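Local atomic coordinates of glutamate racemase (Bacillus anthracis, PDB entry 2DWU), a protein that belongs to the Asp/Glu/hydantoin racemase family and has an alpha/beta fold with two parallel sheets and a pocket that holds D-glutamic acid in this structure. Residues L193-S196 with Y197-E201; G47-S50 with V51-Q55; A23-I26 with I27-L30; V62-L65 with K66-L70; I119-V122 with G123-Q126. All coordinates share one frame; numbering follows the deposited sequence.

Interaction 1: residues L193-S196 with Y197-E201; sequences LLES and YIKKE
At the edge of the Tyr197 ring, in its plane, lies the carbonyl oxygen of Leu194, 4.0 Å from Tyr197 CD1. Beside it, Leu194 CD2 comes within 4.2 Å of Tyr197 CD1, the two side chains crossing at a slant; Val165 on helix 162-177 touches them both. This is the first turn of helix 195-202, the helix of the beta-alpha-beta unit between strands 183-187 and 207-210, and Leu194 is its N-cap residue. The Leu194 carbonyl opens the helical bonding by accepting from Ile198 N at 3.0 Å, with an N-H...O angle of 166°. Ile198 also sets its CD1 against Leu194 CB at 3.9 Å, on the buried side that meets Leu184 and Leu186. On the flank away from the tyrosine, Glu195 and Lys199 form an i to i+4 salt bridge. Glu195 CG stands anti to the backbone N (chi1 -179°) and the lysine runs out fully extended, which brings the two chains across each other. The carboxylate then meets the end of the lysine chain as well as its charge: Glu195 OE2 is 3.3 Å from Lys199 NZ and 3.1 Å from Lys199 CE.

Interaction 2: residues G47-S50 with V51-Q55; sequences GPRS and VEEVQ. With DGL (D-glutamic acid), chain H.
Arg49 NH1 reaches Glu53 OE2 at 2.7 Å in a salt bridge on the outer side of the turn. The oxygen lies in the guanidinium plane, whereas the nitrogen comes from above the carboxylate, 65° out of its plane. The aliphatic part of the arginine is used too, with Arg49 CD 3.2 Å from the same oxygen. A water bridges this side: it accepts from Ser50 N and donates to Glu53 OE2 at 2.6 Å, joining backbone and carboxylate where they do not meet directly. The packing is closer at the helix start. Ser50 is the N-cap of helix 51-65, and its OG accepts from Glu53 N at 3.1 Å. With chi1 at 70° the OG sits between the backbone N and the carbonyl carbon, turned back over the helix start. The serine and the glutamate three residues on are placed as in a capping box, but the returning bond to Ser50 N passes through the water. Ser50 O accepts from Val54 N at 3.0 Å, and the buried Val54 packs its CG2 on Arg49 CB at 3.9 Å, with Ala83 of helix 78-91 also against the valine. Arg49 NE bonds Arg43 O, which ties the arginine to the preceding loop. At the start of the segment, Gly47 N donates to OE1 of D-glutamic acid at 2.9 Å.

Interaction 3: residues A23-I26 with I27-L30; sequences ASEI and IRQL
Glu25 and Arg28 run alongside each other in the same direction, one turn apart near the end of helix 20-29. The arginine offers its side rather than its end: Arg28 NE donates to Glu25 OE2 at 2.9 Å, almost straight at 174°, while Arg28 NH2 donates to Glu25 OE1 at 2.8 Å on the syn lone pair. The two planes are still turned 38° apart, a twist short of a flat pairing. Both chains are bent where they meet, the glutamate at chi2 (-63°) and the arginine at chi3. Gln29 comes across the glutamate from the next position. Its NE2 bonds Glu25 OE1 at 2.9 Å, nearly along the C-O axis, and its CG sits over one face of the Arg28 guanidinium, toward the rim. Behind this polar side, Ile26 and Ile27 turn to Ile35 of the adjoining strand in the beta-alpha-beta unit 9-14, 20-29, 35-39. Leu30, the first residue out of helical geometry, closes the last turn by giving its N-H to Ile26 O at 2.8 Å. Arg28 NH2 also donates to Lys109 O of the second subunit, and Gln29 NE2 to Glu213 O of its own chain. With two donors on OE1 and one on OE2, Glu25 is probably held as a carboxylate, and its charge would be expected to steady the arginine that also bonds the second subunit.

Interaction 4: residues V62-L65 with K66-L70; sequences VEFL and KQFPL
After Val62 O takes Lys66 N at 2.9 Å, the backbone leaves helix 51-65 through a type I turn from Leu65 to Phe68, closed by Phe68 N to Leu65 O at 2.9 Å. This is the link between that helix and strand 70-75 of the six-stranded parallel sheet, and Pro69 forms an inverse gamma turn just before the strand. On the inner side Phe64 and Phe68 make an offset edge-to-face pair: the edge of Phe68 points at the face of Phe64, with centroids 5.6 Å apart and planes at 66°. Phe64 reaches back with CG anti to its N (chi1 169°), and its CZ meets Phe68 CE1 at 3.8 Å. Phe240 adds another edge-to-face contact to Phe64. On the outer side the Lys66 chain lies across Val62, its CE 4.0 Å from Val62 CG1. Where the chain turns back into the sheet, Leu70 tucks under the helix end: its CD1 lies 3.9 Å from Leu65 CB, and its CG 3.5 Å from Leu65 O.

Interaction 5: residues I119-V122 with G123-Q126; sequences IGTV and GTIQ
Thr121 OG1 has two polar partners: it accepts from Thr124 N at 3.0 Å, with an N-H...O angle of 164°, and it is hydrogen-bonded to Thr79 OG1. A chi1 of 63° turns that oxygen toward the first N-H groups of the helix. The Thr124 side chain crosses Thr121 at about a right angle. A water joins the two residues a second way, accepting from Thr121 N at 3.0 Å and from Thr124 OG1 at 2.8 Å. Thr121 is the N-cap where strand 115-120 of the four-stranded parallel sheet gives way to helix 122-127, and it lines the pocket: its side chain touches the bound D-glutamic acid. Thr79 OG1 is itself hydrogen-bonded to the ligand, so the cap hydroxyl shares a partner with it. The helix proper starts with Ile125 N to Thr121 O at 2.9 Å and Gln126 N to Val122 O at 2.8 Å. Ile125 points back at the strand end; its CD1 lies 3.9 Å from Gly120 N, and the same side chain packs on Ser145 and Ala147 of strand 142-147. On the exposed flank Val122 and Gln126 run alongside each other, Val122 CG1 meeting Gln126 CG at 3.8 Å.

In the fold
Along the chain the order is interaction 3, 2, 4, 5 and 1. Interactions 2 and 4 sit at the two ends of helix 51-65, with centres about 22 Å apart; with interaction 3 they border the six-stranded parallel sheet. Interactions 5 and 1 belong to the four-stranded one, centres about 19 Å apart. Only interactions 2 and 5 touch: Gly47 O and Gly123 N, 3.1 Å apart, make a probable hydrogen bond, so the loop before one helix meets the start of another beside the D-glutamic acid pocket, to which both contribute. Interactions 1 and 4 are farthest apart, about 36 Å between centres, on opposite sides of the chain's centre, while interaction 3 reaches the second subunit.

Interaction 1: residues L193-S196 with Y197-E201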
loop_
_atom_site.group_PDB
_atom_site.type_symbol
_atom_site.label_atom_id
_atom_site.label_comp_id
_atom_site.label_asym_id
_atom_site.label_seq_id
_atom_site.Cartn_x
_atom_site.Cartn_y
_atom_site.Cartn_z
ATOM N N LEU B 193 -6.334 -18.795 3.317
ATOM C CA LEU B 193 -6.052 -20.087 3.922
ATOM C C LEU B 193 -5.617 -21.132 2.902
ATOM O O LEU B 193 -5.030 -22.161 3.263
ATOM C CB LEU B 193 -7.262 -20.581 4.716
ATOM C CG LEU B 193 -7.387 -19.852 6.052
ATOM C CD1 LEU B 193 -8.437 -20.549 6.905
ATOM C CD2 LEU B 193 -6.038 -19.852 6.769
ATOM N N LEU B 194 -5.868 -20.851 1.629
ATOM C CA LEU B 194 -5.512 -21.790 0.559
ATOM C C LEU B 194 -4.267 -21.345 -0.167
ATOM O O LEU B 194 -3.930 -21.934 -1.200
ATOM C CB LEU B 194 -6.626 -21.848 -0.490
ATOM C CG LEU B 194 -7.993 -22.314 -0.028
ATOM C CD1 LEU B 194 -9.015 -22.116 -1.159
ATOM C CD2 LEU B 194 -7.916 -23.778 0.391
ATOM N N GLU B 195 -3.591 -20.325 0.348
ATOM C CA GLU B 195 -2.440 -19.788 -0.361
ATOM C C GLU B 195 -1.417 -20.801 -0.831
ATOM O O GLU B 195 -0.983 -20.757 -1.998
ATOM C CB GLU B 195 -1.744 -18.689 0.444
ATOM C CG GLU B 195 -0.559 -18.115 -0.328
ATOM C CD GLU B 195 -0.005 -16.836 0.266
ATOM O OE1 GLU B 195 0.083 -16.729 1.515
ATOM O OE2 GLU B 195 0.364 -15.937 -0.525
ATOM N N SER B 196 -1.028 -21.721 0.050
ATOM C CA SER B 196 -0.051 -22.722 -0.353
ATOM C C SER B 196 -0.502 -23.570 -1.520
ATOM O O SER B 196 0.295 -23.862 -2.417
ATOM C CB SER B 196 0.300 -23.634 0.818
ATOM O OG SER B 196 0.951 -22.883 1.818
ATOM N N TYR B 197 -1.767 -23.974 -1.513
ATOM C CA TYR B 197 -2.301 -24.812 -2.583
ATOM C C TYR B 197 -2.300 -24.057 -3.888
ATOM O O TYR B 197 -1.958 -24.593 -4.935
ATOM C CB TYR B 197 -3.745 -25.243 -2.286
ATOM C CG TYR B 197 -3.898 -26.155 -1.098
ATOM C CD1 TYR B 197 -4.162 -25.645 0.172
ATOM C CD2 TYR B 197 -3.765 -27.532 -1.246
ATOM C CE1 TYR B 197 -4.293 -26.505 1.273
ATOM C CE2 TYR B 197 -3.891 -28.390 -0.165
ATOM C CZ TYR B 197 -4.154 -27.874 1.086
ATOM O OH TYR B 197 -4.283 -28.736 2.157
ATOM N N ILE B 198 -2.715 -22.801 -3.814
ATOM C CA ILE B 198 -2.800 -21.957 -4.996
ATOM C C ILE B 198 -1.434 -21.724 -5.628
ATOM O O ILE B 198 -1.282 -21.831 -6.856
ATOM C CB ILE B 198 -3.487 -20.615 -4.625
ATOM C CG1 ILE B 198 -4.955 -20.902 -4.269
ATOM C CG2 ILE B 198 -3.405 -19.629 -5.791
ATOM C CD1 ILE B 198 -5.676 -19.704 -3.656
ATOM N N LYS B 199 -0.445 -21.415 -4.802
ATOM C CA LYS B 199 0.913 -21.184 -5.298
ATOM C C LYS B 199 1.430 -22.427 -6.000
ATOM O O LYS B 199 2.085 -22.341 -7.034
ATOM C CB LYS B 199 1.864 -20.849 -4.151
ATOM C CG LYS B 199 1.568 -19.539 -3.468
ATOM C CD LYS B 199 2.541 -19.240 -2.338
ATOM C CE LYS B 199 2.433 -17.766 -1.944
ATOM N NZ LYS B 199 3.330 -17.400 -0.820
ATOM N N LYS B 200 1.152 -23.587 -5.419
ATOM C CA LYS B 200 1.598 -24.842 -6.009
ATOM C C LYS B 200 0.968 -25.056 -7.382
ATOM O O LYS B 200 1.613 -25.554 -8.315
ATOM C CB LYS B 200 1.230 -26.008 -5.085
ATOM C CG LYS B 200 1.412 -27.390 -5.708
ATOM C CD LYS B 200 2.875 -27.739 -5.920
ATOM C CE LYS B 200 3.556 -28.034 -4.597
ATOM N NZ LYS B 200 3.345 -26.927 -3.617
ATOM N N GLU B 201 -0.295 -24.667 -7.511
ATOM C CA GLU B 201 -1.017 -24.841 -8.757
ATOM C C GLU B 201 -0.622 -23.844 -9.856
ATOM O O GLU B 201 -0.537 -24.212 -11.024
ATOM C CB GLU B 201 -2.527 -24.754 -8.483
ATOM C CG GLU B 201 -3.406 -25.155 -9.662
ATOM C CD GLU B 201 -3.324 -26.655 -9.992
ATOM O OE1 GLU B 201 -3.482 -27.005 -11.177
ATOM O OE2 GLU B 201 -3.117 -27.478 -9.068
#

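Interaction 2: residues G47-S50 with V51-Q55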
loop_
_atom_site.group_PDB
_atom_site.type_symbol
_atom_site.label_atom_id
_atom_site.label_comp_id
_atom_site.label_asym_id
_atom_site.label_seq_id
_atom_site.Cartn_x
_atom_site.Cartn_y
_atom_site.Cartn_z
ATOM N N GLY B 47 -22.163 -15.116 -1.461
ATOM C CA GLY B 47 -21.704 -15.319 -2.825
ATOM C C GLY B 47 -22.751 -15.598 -3.878
ATOM O O GLY B 47 -22.734 -14.985 -4.928
ATOM N N PRO B 48 -23.693 -16.519 -3.602
ATOM C CA PRO B 48 -24.766 -16.900 -4.528
ATOM C C PRO B 48 -26.045 -16.070 -4.433
ATOM O O PRO B 48 -27.007 -16.321 -5.165
ATOM C CB PRO B 48 -25.039 -18.366 -4.167
ATOM C CG PRO B 48 -23.897 -18.775 -3.250
ATOM C CD PRO B 48 -23.580 -17.506 -2.518
ATOM N N ARG B 49 -26.055 -15.085 -3.542
ATOM C CA ARG B 49 -27.238 -14.248 -3.350
ATOM C C ARG B 49 -27.364 -13.080 -4.325
ATOM O O ARG B 49 -26.377 -12.646 -4.925
ATOM C CB ARG B 49 -27.258 -13.716 -1.916
ATOM C CG ARG B 49 -27.365 -14.783 -0.847
ATOM C CD ARG B 49 -27.567 -14.117 0.522
ATOM N NE ARG B 49 -27.664 -15.110 1.590
ATOM C CZ ARG B 49 -28.827 -15.579 2.047
ATOM N NH1 ARG B 49 -29.971 -15.136 1.531
ATOM N NH2 ARG B 49 -28.842 -16.479 3.011
ATOM N N SER B 50 -28.584 -12.578 -4.500
ATOM C CA SER B 50 -28.801 -11.444 -5.393
ATOM C C SER B 50 -28.152 -10.197 -4.816
ATOM O O SER B 50 -27.969 -10.091 -3.599
ATOM C CB SER B 50 -30.296 -11.156 -5.582
ATOM O OG SER B 50 -30.897 -10.621 -4.416
ATOM N N VAL B 51 -27.816 -9.265 -5.692
ATOM C CA VAL B 51 -27.194 -8.013 -5.261
ATOM C C VAL B 51 -28.117 -7.238 -4.321
ATOM O O VAL B 51 -27.678 -6.700 -3.308
ATOM C CB VAL B 51 -26.862 -7.098 -6.475
ATOM C CG1 VAL B 51 -26.416 -5.722 -5.986
ATOM C CG2 VAL B 51 -25.750 -7.710 -7.311
ATOM N N GLU B 52 -29.401 -7.171 -4.666
ATOM C CA GLU B 52 -30.374 -6.446 -3.855
ATOM C C GLU B 52 -30.429 -7.001 -2.438
ATOM O O GLU B 52 -30.465 -6.262 -1.454
ATOM C CB GLU B 52 -31.760 -6.533 -4.513
ATOM C CG GLU B 52 -31.860 -5.863 -5.898
ATOM C CD GLU B 52 -30.969 -6.492 -6.988
ATOM O OE1 GLU B 52 -30.882 -7.747 -7.089
ATOM O OE2 GLU B 52 -30.363 -5.712 -7.768
ATOM N N GLU B 53 -30.426 -8.318 -2.325
ATOM C CA GLU B 53 -30.472 -8.955 -1.024
ATOM C C GLU B 53 -29.212 -8.659 -0.219
ATOM O O GLU B 53 -29.279 -8.316 0.973
ATOM C CB GLU B 53 -30.626 -10.458 -1.197
ATOM C CG GLU B 53 -30.767 -11.218 0.098
ATOM C CD GLU B 53 -31.343 -12.607 -0.115
ATOM O OE1 GLU B 53 -32.565 -12.790 0.089
ATOM O OE2 GLU B 53 -30.581 -13.516 -0.490
ATOM N N VAL B 54 -28.058 -8.825 -0.855
ATOM C CA VAL B 54 -26.808 -8.565 -0.152
ATOM C C VAL B 54 -26.773 -7.130 0.346
ATOM O O VAL B 54 -26.375 -6.886 1.482
ATOM C CB VAL B 54 -25.598 -8.822 -1.057
ATOM C CG1 VAL B 54 -24.330 -8.304 -0.395
ATOM C CG2 VAL B 54 -25.472 -10.305 -1.322
ATOM N N GLN B 55 -27.180 -6.178 -0.494
ATOM C CA GLN B 55 -27.165 -4.782 -0.062
ATOM C C GLN B 55 -28.038 -4.581 1.175
ATOM O O GLN B 55 -27.657 -3.855 2.106
ATOM C CB GLN B 55 -27.665 -3.851 -1.161
ATOM C CG GLN B 55 -26.765 -3.745 -2.369
ATOM C CD GLN B 55 -27.261 -2.712 -3.370
ATOM O OE1 GLN B 55 -28.445 -2.691 -3.716
ATOM N NE2 GLN B 55 -26.363 -1.854 -3.837
HETATM N N DGL H . -16.862 -13.422 2.678
HETATM C CA DGL H . -17.227 -13.843 1.289
HETATM C C DGL H . -16.382 -13.124 0.297
HETATM O O DGL H . -16.680 -13.059 -0.889
HETATM C CB DGL H . -17.038 -15.368 1.133
HETATM C CG DGL H . -18.248 -16.061 1.803
HETATM C CD DGL H . -19.570 -15.765 1.222
HETATM O OE1 DGL H . -19.945 -16.181 0.125
HETATM O OE2 DGL H . -20.352 -14.997 1.946
HETATM O OXT DGL H . -15.300 -12.549 0.746
HETATM O O HOH W 1 -30.690 -14.091 -3.064
#

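Interaction 3: residues A23-I26 with I27-L30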
loop_
_atom_site.group_PDB
_atom_site.type_symbol
_atom_site.label_atom_id
_atom_site.label_comp_id
_atom_site.label_asym_id
_atom_site.label_seq_id
_atom_site.Cartn_x
_atom_site.Cartn_y
_atom_site.Cartn_z
ATOM N N ALA B 23 -9.651 -8.883 9.649
ATOM C CA ALA B 23 -9.491 -8.401 11.006
ATOM C C ALA B 23 -8.082 -8.664 11.524
ATOM O O ALA B 23 -7.488 -7.791 12.160
ATOM C CB ALA B 23 -10.501 -9.087 11.900
ATOM N N SER B 24 -7.537 -9.849 11.256
ATOM C CA SER B 24 -6.203 -10.176 11.743
ATOM C C SER B 24 -5.168 -9.232 11.161
ATOM O O SER B 24 -4.252 -8.816 11.855
ATOM C CB SER B 24 -5.826 -11.635 11.423
ATOM O OG SER B 24 -5.593 -11.838 10.036
ATOM N N GLU B 25 -5.310 -8.881 9.884
ATOM C CA GLU B 25 -4.341 -7.973 9.292
ATOM C C GLU B 25 -4.460 -6.551 9.849
ATOM O O GLU B 25 -3.459 -5.863 9.997
ATOM C CB GLU B 25 -4.486 -7.999 7.771
ATOM C CG GLU B 25 -3.789 -9.251 7.206
ATOM C CD GLU B 25 -2.301 -9.210 7.500
ATOM O OE1 GLU B 25 -1.643 -8.273 7.017
ATOM O OE2 GLU B 25 -1.775 -10.077 8.248
ATOM N N ILE B 26 -5.674 -6.102 10.160
ATOM C CA ILE B 26 -5.835 -4.772 10.766
ATOM C C ILE B 26 -5.194 -4.797 12.160
ATOM O O ILE B 26 -4.472 -3.868 12.540
ATOM C CB ILE B 26 -7.323 -4.389 10.855
ATOM C CG1 ILE B 26 -7.874 -4.195 9.429
ATOM C CG2 ILE B 26 -7.495 -3.104 11.671
ATOM C CD1 ILE B 26 -9.397 -4.015 9.381
ATOM N N ILE B 27 -5.436 -5.872 12.908
ATOM C CA ILE B 27 -4.850 -6.001 14.253
ATOM C C ILE B 27 -3.310 -5.997 14.189
ATOM O O ILE B 27 -2.626 -5.386 15.042
ATOM C CB ILE B 27 -5.384 -7.291 14.932
ATOM C CG1 ILE B 27 -6.853 -7.056 15.302
ATOM C CG2 ILE B 27 -4.503 -7.685 16.161
ATOM C CD1 ILE B 27 -7.586 -8.311 15.729
ATOM N N ARG B 28 -2.749 -6.643 13.167
ATOM C CA ARG B 28 -1.303 -6.697 13.010
ATOM C C ARG B 28 -0.664 -5.387 12.545
ATOM O O ARG B 28 0.343 -4.944 13.098
ATOM C CB ARG B 28 -0.929 -7.815 12.032
ATOM C CG ARG B 28 0.575 -8.081 11.927
ATOM C CD ARG B 28 0.857 -9.244 10.969
ATOM N NE ARG B 28 0.583 -8.916 9.572
ATOM C CZ ARG B 28 1.399 -8.176 8.822
ATOM N NH1 ARG B 28 2.526 -7.703 9.338
ATOM N NH2 ARG B 28 1.080 -7.912 7.564
ATOM N N GLN B 29 -1.229 -4.768 11.508
ATOM C CA GLN B 29 -0.642 -3.556 10.947
ATOM C C GLN B 29 -1.075 -2.237 11.608
ATOM O O GLN B 29 -0.416 -1.220 11.457
ATOM C CB GLN B 29 -0.962 -3.503 9.446
ATOM C CG GLN B 29 -0.412 -4.675 8.657
ATOM C CD GLN B 29 -0.630 -4.475 7.169
ATOM O OE1 GLN B 29 -0.320 -3.409 6.640
ATOM N NE2 GLN B 29 -1.182 -5.487 6.492
ATOM N N LEU B 30 -2.177 -2.261 12.351
ATOM C CA LEU B 30 -2.676 -1.072 13.064
ATOM C C LEU B 30 -2.969 -1.543 14.491
ATOM O O LEU B 30 -4.124 -1.540 14.949
ATOM C CB LEU B 30 -3.942 -0.562 12.391
ATOM C CG LEU B 30 -3.673 0.222 11.089
ATOM C CD1 LEU B 30 -4.951 0.330 10.290
ATOM C CD2 LEU B 30 -3.125 1.603 11.415
#

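Interaction 4: residues V62-L65 with K66-L70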
loop_
_atom_site.group_PDB
_atom_site.type_symbol
_atom_site.label_atom_id
_atom_site.label_comp_id
_atom_site.label_asym_id
_atom_site.label_seq_id
_atom_site.Cartn_x
_atom_site.Cartn_y
_atom_site.Cartn_z
ATOM N N VAL B 62 -24.669 -2.458 9.071
ATOM C CA VAL B 62 -24.197 -1.092 9.319
ATOM C C VAL B 62 -25.031 -0.460 10.442
ATOM O O VAL B 62 -24.494 0.258 11.284
ATOM C CB VAL B 62 -24.280 -0.213 8.049
ATOM C CG1 VAL B 62 -24.014 1.267 8.395
ATOM C CG2 VAL B 62 -23.249 -0.696 7.032
ATOM N N GLU B 63 -26.332 -0.745 10.463
ATOM C CA GLU B 63 -27.198 -0.203 11.508
ATOM C C GLU B 63 -26.746 -0.706 12.863
ATOM O O GLU B 63 -26.797 0.032 13.853
ATOM C CB GLU B 63 -28.666 -0.593 11.272
ATOM C CG GLU B 63 -29.339 0.264 10.217
ATOM C CD GLU B 63 -29.179 1.756 10.494
ATOM O OE1 GLU B 63 -29.670 2.218 11.549
ATOM O OE2 GLU B 63 -28.557 2.461 9.666
ATOM N N PHE B 64 -26.304 -1.962 12.917
ATOM C CA PHE B 64 -25.807 -2.524 14.153
ATOM C C PHE B 64 -24.521 -1.813 14.569
ATOM O O PHE B 64 -24.352 -1.430 15.734
ATOM C CB PHE B 64 -25.511 -4.021 13.993
ATOM C CG PHE B 64 -24.750 -4.606 15.153
ATOM C CD1 PHE B 64 -25.377 -4.848 16.367
ATOM C CD2 PHE B 64 -23.382 -4.854 15.046
ATOM C CE1 PHE B 64 -24.654 -5.328 17.466
ATOM C CE2 PHE B 64 -22.653 -5.332 16.132
ATOM C CZ PHE B 64 -23.292 -5.570 17.349
ATOM N N LEU B 65 -23.596 -1.648 13.627
ATOM C CA LEU B 65 -22.318 -1.016 13.941
ATOM C C LEU B 65 -22.442 0.451 14.341
ATOM O O LEU B 65 -21.601 0.969 15.080
ATOM C CB LEU B 65 -21.354 -1.162 12.747
ATOM C CG LEU B 65 -20.888 -2.600 12.490
ATOM C CD1 LEU B 65 -20.036 -2.647 11.196
ATOM C CD2 LEU B 65 -20.071 -3.124 13.681
ATOM N N LYS B 66 -23.498 1.111 13.879
ATOM C CA LYS B 66 -23.701 2.525 14.185
ATOM C C LYS B 66 -23.971 2.772 15.661
ATOM O O LYS B 66 -23.964 3.920 16.115
ATOM C CB LYS B 66 -24.839 3.091 13.338
ATOM C CG LYS B 66 -24.402 3.557 11.980
ATOM C CD LYS B 66 -25.605 3.915 11.119
ATOM C CE LYS B 66 -25.175 4.749 9.934
ATOM N NZ LYS B 66 -24.644 6.076 10.381
ATOM N N GLN B 67 -24.204 1.700 16.411
ATOM C CA GLN B 67 -24.449 1.822 17.840
ATOM C C GLN B 67 -23.126 2.101 18.556
ATOM O O GLN B 67 -23.105 2.492 19.729
ATOM C CB GLN B 67 -25.096 0.538 18.362
ATOM C CG GLN B 67 -26.410 0.218 17.639
ATOM C CD GLN B 67 -27.045 -1.082 18.118
ATOM O OE1 GLN B 67 -26.496 -2.170 17.918
ATOM N NE2 GLN B 67 -28.207 -0.973 18.766
ATOM N N PHE B 68 -22.023 1.904 17.834
ATOM C CA PHE B 68 -20.683 2.131 18.370
ATOM C C PHE B 68 -20.077 3.391 17.786
ATOM O O PHE B 68 -20.507 3.869 16.730
ATOM C CB PHE B 68 -19.761 0.956 18.031
ATOM C CG PHE B 68 -20.246 -0.359 18.541
ATOM C CD1 PHE B 68 -21.122 -1.123 17.787
ATOM C CD2 PHE B 68 -19.826 -0.840 19.778
ATOM C CE1 PHE B 68 -21.573 -2.351 18.249
ATOM C CE2 PHE B 68 -20.270 -2.069 20.253
ATOM C CZ PHE B 68 -21.150 -2.828 19.478
ATOM N N PRO B 69 -19.073 3.973 18.475
ATOM C CA PRO B 69 -18.472 5.187 17.916
ATOM C C PRO B 69 -17.511 4.846 16.771
ATOM O O PRO B 69 -16.326 4.664 17.004
ATOM C CB PRO B 69 -17.738 5.798 19.109
ATOM C CG PRO B 69 -17.321 4.595 19.906
ATOM C CD PRO B 69 -18.488 3.620 19.782
ATOM N N LEU B 70 -18.021 4.775 15.542
ATOM C CA LEU B 70 -17.167 4.425 14.403
ATOM C C LEU B 70 -16.334 5.560 13.841
ATOM O O LEU B 70 -16.850 6.658 13.594
ATOM C CB LEU B 70 -18.016 3.889 13.234
ATOM C CG LEU B 70 -19.020 2.782 13.551
ATOM C CD1 LEU B 70 -19.796 2.376 12.285
ATOM C CD2 LEU B 70 -18.274 1.599 14.135
#

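Interaction 5: residues I119-V122 with G123-Q126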
loop_
_atom_site.group_PDB
_atom_site.type_symbol
_atom_site.label_atom_id
_atom_site.label_comp_id
_atom_site.label_asym_id
_atom_site.label_seq_id
_atom_site.Cartn_x
_atom_site.Cartn_y
_atom_site.Cartn_z
ATOM N N ILE B 119 -9.813 -14.168 -8.579
ATOM C CA ILE B 119 -10.769 -15.231 -8.278
ATOM C C ILE B 119 -11.639 -14.803 -7.109
ATOM O O ILE B 119 -11.207 -14.023 -6.246
ATOM C CB ILE B 119 -10.075 -16.587 -7.945
ATOM C CG1 ILE B 119 -9.002 -16.418 -6.856
ATOM C CG2 ILE B 119 -9.461 -17.136 -9.256
ATOM C CD1 ILE B 119 -8.480 -17.750 -6.321
ATOM N N GLY B 120 -12.873 -15.290 -7.085
ATOM C CA GLY B 120 -13.767 -14.909 -6.004
ATOM C C GLY B 120 -15.099 -15.580 -6.190
ATOM O O GLY B 120 -15.230 -16.487 -7.026
ATOM N N THR B 121 -16.091 -15.156 -5.414
ATOM C CA THR B 121 -17.424 -15.761 -5.514
ATOM C C THR B 121 -18.108 -15.345 -6.804
ATOM O O THR B 121 -17.676 -14.431 -7.492
ATOM C CB THR B 121 -18.368 -15.267 -4.391
ATOM O OG1 THR B 121 -18.554 -13.844 -4.541
ATOM C CG2 THR B 121 -17.816 -15.591 -3.008
ATOM N N VAL B 122 -19.190 -16.041 -7.126
ATOM C CA VAL B 122 -19.934 -15.683 -8.309
ATOM C C VAL B 122 -20.402 -14.221 -8.223
ATOM O O VAL B 122 -20.293 -13.475 -9.194
ATOM C CB VAL B 122 -21.128 -16.614 -8.483
ATOM C CG1 VAL B 122 -22.052 -16.057 -9.540
ATOM C CG2 VAL B 122 -20.639 -17.999 -8.871
ATOM N N GLY B 123 -20.881 -13.781 -7.059
ATOM C CA GLY B 123 -21.335 -12.409 -6.940
ATOM C C GLY B 123 -20.209 -11.412 -7.187
ATOM O O GLY B 123 -20.384 -10.425 -7.887
ATOM N N THR B 124 -19.047 -11.685 -6.617
ATOM C CA THR B 124 -17.905 -10.788 -6.792
ATOM C C THR B 124 -17.481 -10.702 -8.239
ATOM O O THR B 124 -17.292 -9.606 -8.776
ATOM C CB THR B 124 -16.730 -11.253 -5.943
ATOM O OG1 THR B 124 -17.106 -11.164 -4.568
ATOM C CG2 THR B 124 -15.492 -10.389 -6.197
ATOM N N ILE B 125 -17.367 -11.855 -8.883
ATOM C CA ILE B 125 -16.935 -11.861 -10.272
ATOM C C ILE B 125 -17.988 -11.281 -11.221
ATOM O O ILE B 125 -17.653 -10.495 -12.121
ATOM C CB ILE B 125 -16.521 -13.277 -10.691
ATOM C CG1 ILE B 125 -15.384 -13.762 -9.787
ATOM C CG2 ILE B 125 -16.072 -13.273 -12.156
ATOM C CD1 ILE B 125 -14.113 -12.815 -9.796
ATOM N N GLN B 126 -19.259 -11.629 -11.025
ATOM C CA GLN B 126 -20.292 -11.096 -11.910
ATOM C C GLN B 126 -20.460 -9.584 -11.842
ATOM O O GLN B 126 -20.921 -8.968 -12.805
ATOM C CB GLN B 126 -21.620 -11.810 -11.651
ATOM C CG GLN B 126 -21.559 -13.284 -12.052
ATOM C CD GLN B 126 -21.230 -13.484 -13.529
ATOM O OE1 GLN B 126 -20.078 -13.758 -13.902
ATOM N NE2 GLN B 126 -22.241 -13.334 -14.383
HETATM O O HOH W 2 -15.523 -13.112 -3.362
#